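Local atomic coordinates of integral membrane indolylacetylinositol arabinosyltransferase EmbB (Mycolicibacterium smegmatis MC2 155, PDB entry 7BVC), a protein that probably transfers arabinose residues to build the arabinan of cell-wall arabinogalactan, as an integral membrane glycosyltransferase that binds ethambutol. Residues R139-E149 with D160-S168. Sequence-based numbering, arbitrary orientation.
Sequences RVAGPDCQRIE and DFVGLTQIS
Glu149 and Asp160 form an antiparallel hydrogen-bonded pair, a single bridge: Glu149 N donates to Asp160 O at 2.9 Å, and Asp160 N returns the bond to Glu149 O at 2.8 Å. Asp160 O also receives a CA-H...O contact from Ile148 CA. Farther along, the backbones are joined once more, Gln146 N donating a hydrogen bond to Val162 O at 3.1 Å. That carbonyl lies in a type II turn from Phe161 to Leu164, closed by Leu164 N to Phe161 O. Gly163, the third residue of the turn, has a positive phi of 106°. The contact belongs to the concanavalin-like domain, its centre about 53 Å from the centre of the chain; strand 147-149 is an outer strand of a small antiparallel sheet whose central strand is 80-84, and Cys145 is disulfide-bonded to Cys85.

Ile148 and Phe161 run side by side, Ile148 CD1 lying 3.6 Å from Phe161 CE2, while Ile148 CG2 sits over one ring face. Val140 CG2 comes obliquely to the same ring, at 4.0 Å from Phe161 CE2, and Val135 of strand 134-136 adds to this apolar cluster. Leu164 turns CD1 to Cys145 and CD2 to Arg139 CG. Bends at chi2 and chi3 (144° and 57°) bring the Arg139 guanidinium between Leu164 CD2, over one face, and Ile167 CD1, centred 3.7 Å from its plane over the opposite face; Thr165 O lies at the edge, in plane, 3.3 Å from Arg139 NH1. Val162 CB lies over one face of the Arg147 guanidinium, offset toward its rim. Arg147 NH2 and Glu149 OE2 are modelled as a salt bridge, but so close together that its geometry is doubtful.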
ATOM      1  N   ARG B 139     -50.027   6.994  31.404  1.00 97.91           N
ATOM      2  CA  ARG B 139     -50.026   5.870  32.333  1.00 97.91           C
ATOM      3  C   ARG B 139     -49.049   6.111  33.479  1.00 97.91           C
ATOM      4  O   ARG B 139     -49.380   5.867  34.645  1.00 97.91           O
ATOM      5  CB  ARG B 139     -49.686   4.576  31.594  1.00 97.91           C
ATOM      6  CG  ARG B 139     -49.935   3.321  32.406  1.00 97.91           C
ATOM      7  CD  ARG B 139     -50.448   2.197  31.526  1.00 97.91           C
ATOM      8  NE  ARG B 139     -49.524   1.901  30.436  1.00 97.91           N
ATOM      9  CZ  ARG B 139     -48.729   0.837  30.399  1.00 97.91           C
ATOM     10  NH1 ARG B 139     -48.744  -0.037  31.394  1.00 97.91           N
ATOM     11  NH2 ARG B 139     -47.919   0.649  29.366  1.00 97.91           N
ATOM     12  N   VAL B 140     -47.843   6.589  33.166  1.00 96.67           N
ATOM     13  CA  VAL B 140     -46.923   7.022  34.214  1.00 96.67           C
ATOM     14  C   VAL B 140     -47.490   8.233  34.940  1.00 96.67           C
ATOM     15  O   VAL B 140     -47.355   8.365  36.163  1.00 96.67           O
ATOM     16  CB  VAL B 140     -45.532   7.318  33.623  1.00 96.67           C
ATOM     17  CG1 VAL B 140     -44.612   7.888  34.687  1.00 96.67           C
ATOM     18  CG2 VAL B 140     -44.932   6.063  33.032  1.00 96.67           C
ATOM     19  N   ALA B 141     -48.141   9.134  34.199  1.00 99.65           N
ATOM     20  CA  ALA B 141     -48.783  10.284  34.825  1.00 99.65           C
ATOM     21  C   ALA B 141     -49.938   9.879  35.732  1.00 99.65           C
ATOM     22  O   ALA B 141     -50.370  10.686  36.561  1.00 99.65           O
ATOM     23  CB  ALA B 141     -49.273  11.260  33.755  1.00 99.65           C
ATOM     24  N   GLY B 142     -50.444   8.654  35.596  1.00102.66           N
ATOM     25  CA  GLY B 142     -51.505   8.162  36.442  1.00102.66           C
ATOM     26  C   GLY B 142     -51.055   7.989  37.878  1.00102.66           C
ATOM     27  O   GLY B 142     -49.858   7.938  38.177  1.00102.66           O
ATOM     28  N   PRO B 143     -52.015   7.901  38.804  1.00103.82           N
ATOM     29  CA  PRO B 143     -51.661   7.817  40.228  1.00103.82           C
ATOM     30  C   PRO B 143     -51.351   6.404  40.700  1.00103.82           C
ATOM     31  O   PRO B 143     -51.845   5.969  41.747  1.00103.82           O
ATOM     32  CB  PRO B 143     -52.909   8.378  40.920  1.00103.82           C
ATOM     33  CG  PRO B 143     -54.027   8.015  40.004  1.00103.82           C
ATOM     34  CD  PRO B 143     -53.471   8.000  38.598  1.00103.82           C
ATOM     35  N   ASP B 144     -50.531   5.681  39.940  1.00101.41           N
ATOM     36  CA  ASP B 144     -50.069   4.358  40.339  1.00101.41           C
ATOM     37  C   ASP B 144     -48.571   4.149  40.189  1.00101.41           C
ATOM     38  O   ASP B 144     -48.052   3.171  40.743  1.00101.41           O
ATOM     39  CB  ASP B 144     -50.811   3.260  39.558  1.00101.41           C
ATOM     40  CG  ASP B 144     -50.649   3.391  38.052  1.00101.41           C
ATOM     41  OD1 ASP B 144     -49.744   4.115  37.587  1.00101.41           O
ATOM     42  OD2 ASP B 144     -51.438   2.754  37.322  1.00101.41           O
ATOM     43  N   CYS B 145     -47.872   5.051  39.507  1.00 96.88           N
ATOM     44  CA  CYS B 145     -46.424   4.914  39.345  1.00 96.88           C
ATOM     45  C   CYS B 145     -45.677   5.383  40.596  1.00 96.88           C
ATOM     46  O   CYS B 145     -46.061   6.373  41.219  1.00 96.88           O
ATOM     47  CB  CYS B 145     -45.947   5.698  38.120  1.00 96.88           C
ATOM     48  SG  CYS B 145     -44.853   4.769  37.020  1.00 96.88           S
ATOM     49  N   GLN B 146     -44.612   4.672  40.962  1.00 90.06           N
ATOM     50  CA  GLN B 146     -43.826   5.028  42.136  1.00 90.06           C
ATOM     51  C   GLN B 146     -42.439   5.533  41.775  1.00 90.06           C
ATOM     52  O   GLN B 146     -42.038   6.605  42.236  1.00 90.06           O
ATOM     53  CB  GLN B 146     -43.716   3.824  43.089  1.00 90.06           C
ATOM     54  CG  GLN B 146     -45.030   3.389  43.715  1.00 90.06           C
ATOM     55  CD  GLN B 146     -44.841   2.314  44.767  1.00 90.06           C
ATOM     56  OE1 GLN B 146     -44.848   1.122  44.463  1.00 90.06           O
ATOM     57  NE2 GLN B 146     -44.662   2.735  46.014  1.00 90.06           N
ATOM     58  N   ARG B 147     -41.699   4.795  40.948  1.00 79.09           N
ATOM     59  CA  ARG B 147     -40.333   5.149  40.595  1.00 79.09           C
ATOM     60  C   ARG B 147     -40.047   4.654  39.185  1.00 79.09           C
ATOM     61  O   ARG B 147     -40.898   4.044  38.533  1.00 79.09           O
ATOM     62  CB  ARG B 147     -39.327   4.550  41.586  1.00 79.09           C
ATOM     63  CG  ARG B 147     -39.344   5.155  42.977  1.00 79.09           C
ATOM     64  CD  ARG B 147     -38.503   4.329  43.931  1.00 79.09           C
ATOM     65  NE  ARG B 147     -39.291   3.286  44.578  1.00 79.09           N
ATOM     66  CZ  ARG B 147     -39.036   1.987  44.479  1.00 79.09           C
ATOM     67  NH1 ARG B 147     -39.809   1.107  45.100  1.00 79.09           N
ATOM     68  NH2 ARG B 147     -38.006   1.564  43.760  1.00 79.09           N
ATOM     69  N   ILE B 148     -38.833   4.936  38.717  1.00 69.28           N
ATOM     70  CA  ILE B 148     -38.281   4.387  37.483  1.00 69.28           C
ATOM     71  C   ILE B 148     -36.802   4.137  37.738  1.00 69.28           C
ATOM     72  O   ILE B 148     -36.066   5.072  38.071  1.00 69.28           O
ATOM     73  CB  ILE B 148     -38.460   5.330  36.279  1.00 69.28           C
ATOM     74  CG1 ILE B 148     -39.940   5.565  35.976  1.00 69.28           C
ATOM     75  CG2 ILE B 148     -37.760   4.765  35.059  1.00 69.28           C
ATOM     76  CD1 ILE B 148     -40.189   6.646  34.955  1.00 69.28           C
ATOM     77  N   GLU B 149     -36.367   2.891  37.584  1.00 66.91           N
ATOM     78  CA  GLU B 149     -35.017   2.481  37.961  1.00 66.91           C
ATOM     79  C   GLU B 149     -34.293   1.938  36.738  1.00 66.91           C
ATOM     80  O   GLU B 149     -34.714   0.936  36.160  1.00 66.91           O
ATOM     81  CB  GLU B 149     -35.065   1.446  39.084  1.00 66.91           C
ATOM     82  CG  GLU B 149     -35.534   2.037  40.406  1.00 66.91           C
ATOM     83  CD  GLU B 149     -35.687   1.001  41.495  1.00 66.91           C
ATOM     84  OE1 GLU B 149     -35.658  -0.206  41.178  1.00 66.91           O
ATOM     85  OE2 GLU B 149     -35.834   1.395  42.671  1.00 66.91           O
ATOM     86  N   ASP B 160     -36.977  -0.380  35.121  1.00 75.11           N
ATOM     87  CA  ASP B 160     -38.115  -0.844  35.894  1.00 75.11           C
ATOM     88  C   ASP B 160     -39.054   0.322  36.161  1.00 75.11           C
ATOM     89  O   ASP B 160     -38.613   1.451  36.395  1.00 75.11           O
ATOM     90  CB  ASP B 160     -37.672  -1.446  37.229  1.00 75.11           C
ATOM     91  CG  ASP B 160     -36.813  -2.677  37.055  1.00 75.11           C
ATOM     92  OD1 ASP B 160     -36.953  -3.354  36.021  1.00 75.11           O
ATOM     93  OD2 ASP B 160     -35.998  -2.967  37.951  1.00 75.11           O
ATOM     94  N   PHE B 161     -40.348   0.023  36.169  1.00 77.47           N
ATOM     95  CA  PHE B 161     -41.396   1.027  36.303  1.00 77.47           C
ATOM     96  C   PHE B 161     -42.267   0.702  37.505  1.00 77.47           C
ATOM     97  O   PHE B 161     -43.491   0.598  37.375  1.00 77.47           O
ATOM     98  CB  PHE B 161     -42.251   1.099  35.038  1.00 77.47           C
ATOM     99  CG  PHE B 161     -41.654   1.932  33.945  1.00 77.47           C
ATOM    100  CD1 PHE B 161     -40.761   1.383  33.042  1.00 77.47           C
ATOM    101  CD2 PHE B 161     -41.993   3.266  33.813  1.00 77.47           C
ATOM    102  CE1 PHE B 161     -40.216   2.150  32.035  1.00 77.47           C
ATOM    103  CE2 PHE B 161     -41.449   4.035  32.809  1.00 77.47           C
ATOM    104  CZ  PHE B 161     -40.561   3.477  31.918  1.00 77.47           C
ATOM    105  N   VAL B 162     -41.635   0.534  38.668  1.00 82.19           N
ATOM    106  CA  VAL B 162     -42.256  -0.005  39.875  1.00 82.19           C
ATOM    107  C   VAL B 162     -43.637   0.593  40.104  1.00 82.19           C
ATOM    108  O   VAL B 162     -43.806   1.816  40.101  1.00 82.19           O
ATOM    109  CB  VAL B 162     -41.357   0.242  41.099  1.00 82.19           C
ATOM    110  CG1 VAL B 162     -41.869  -0.528  42.302  1.00 82.19           C
ATOM    111  CG2 VAL B 162     -39.917  -0.129  40.786  1.00 82.19           C
ATOM    112  N   GLY B 163     -44.628  -0.273  40.302  1.00 89.16           N
ATOM    113  CA  GLY B 163     -46.010   0.125  40.421  1.00 89.16           C
ATOM    114  C   GLY B 163     -46.856  -0.195  39.207  1.00 89.16           C
ATOM    115  O   GLY B 163     -48.082  -0.301  39.333  1.00 89.16           O
ATOM    116  N   LEU B 164     -46.236  -0.352  38.044  1.00 93.37           N
ATOM    117  CA  LEU B 164     -46.937  -0.642  36.804  1.00 93.37           C
ATOM    118  C   LEU B 164     -46.777  -2.110  36.428  1.00 93.37           C
ATOM    119  O   LEU B 164     -45.781  -2.754  36.766  1.00 93.37           O
ATOM    120  CB  LEU B 164     -46.414   0.236  35.665  1.00 93.37           C
ATOM    121  CG  LEU B 164     -47.171   1.527  35.354  1.00 93.37           C
ATOM    122  CD1 LEU B 164     -46.962   2.552  36.453  1.00 93.37           C
ATOM    123  CD2 LEU B 164     -46.741   2.086  34.007  1.00 93.37           C
ATOM    124  N   THR B 165     -47.778  -2.630  35.725  1.00102.03           N
ATOM    125  CA  THR B 165     -47.733  -3.952  35.125  1.00102.03           C
ATOM    126  C   THR B 165     -48.003  -3.829  33.631  1.00102.03           C
ATOM    127  O   THR B 165     -48.602  -2.855  33.168  1.00102.03           O
ATOM    128  CB  THR B 165     -48.753  -4.902  35.767  1.00102.03           C
ATOM    129  OG1 THR B 165     -50.075  -4.383  35.588  1.00102.03           O
ATOM    130  CG2 THR B 165     -48.474  -5.065  37.253  1.00102.03           C
ATOM    131  N   GLN B 166     -47.551  -4.826  32.877  1.00105.37           N
ATOM    132  CA  GLN B 166     -47.726  -4.795  31.433  1.00105.37           C
ATOM    133  C   GLN B 166     -49.201  -4.914  31.064  1.00105.37           C
ATOM    134  O   GLN B 166     -50.005  -5.520  31.779  1.00105.37           O
ATOM    135  CB  GLN B 166     -46.929  -5.918  30.768  1.00105.37           C
ATOM    136  CG  GLN B 166     -45.458  -5.945  31.133  1.00105.37           C
ATOM    137  CD  GLN B 166     -44.582  -6.355  29.967  1.00105.37           C
ATOM    138  OE1 GLN B 166     -45.017  -6.342  28.816  1.00105.37           O
ATOM    139  NE2 GLN B 166     -43.340  -6.723  30.259  1.00105.37           N
ATOM    140  N   ILE B 167     -49.552  -4.327  29.922  1.00113.20           N
ATOM    141  CA  ILE B 167     -50.921  -4.368  29.426  1.00113.20           C
ATOM    142  C   ILE B 167     -51.036  -4.999  28.045  1.00113.20           C
ATOM    143  O   ILE B 167     -52.141  -5.416  27.662  1.00113.20           O
ATOM    144  CB  ILE B 167     -51.554  -2.963  29.419  1.00113.20           C
ATOM    145  CG1 ILE B 167     -50.763  -2.026  28.507  1.00113.20           C
ATOM    146  CG2 ILE B 167     -51.635  -2.406  30.828  1.00113.20           C
ATOM    147  CD1 ILE B 167     -51.451  -0.697  28.255  1.00113.20           C
ATOM    148  N   SER B 168     -49.955  -5.095  27.281  1.00119.94           N
ATOM    149  CA  SER B 168     -49.987  -5.711  25.960  1.00119.94           C
ATOM    150  C   SER B 168     -48.626  -6.352  25.709  1.00119.94           C
ATOM    151  O   SER B 168     -47.837  -6.547  26.640  1.00119.94           O
ATOM    152  CB  SER B 168     -50.369  -4.671  24.890  1.00119.94           C
ATOM    153  OG  SER B 168     -51.768  -4.456  24.862  1.00119.94           O
TER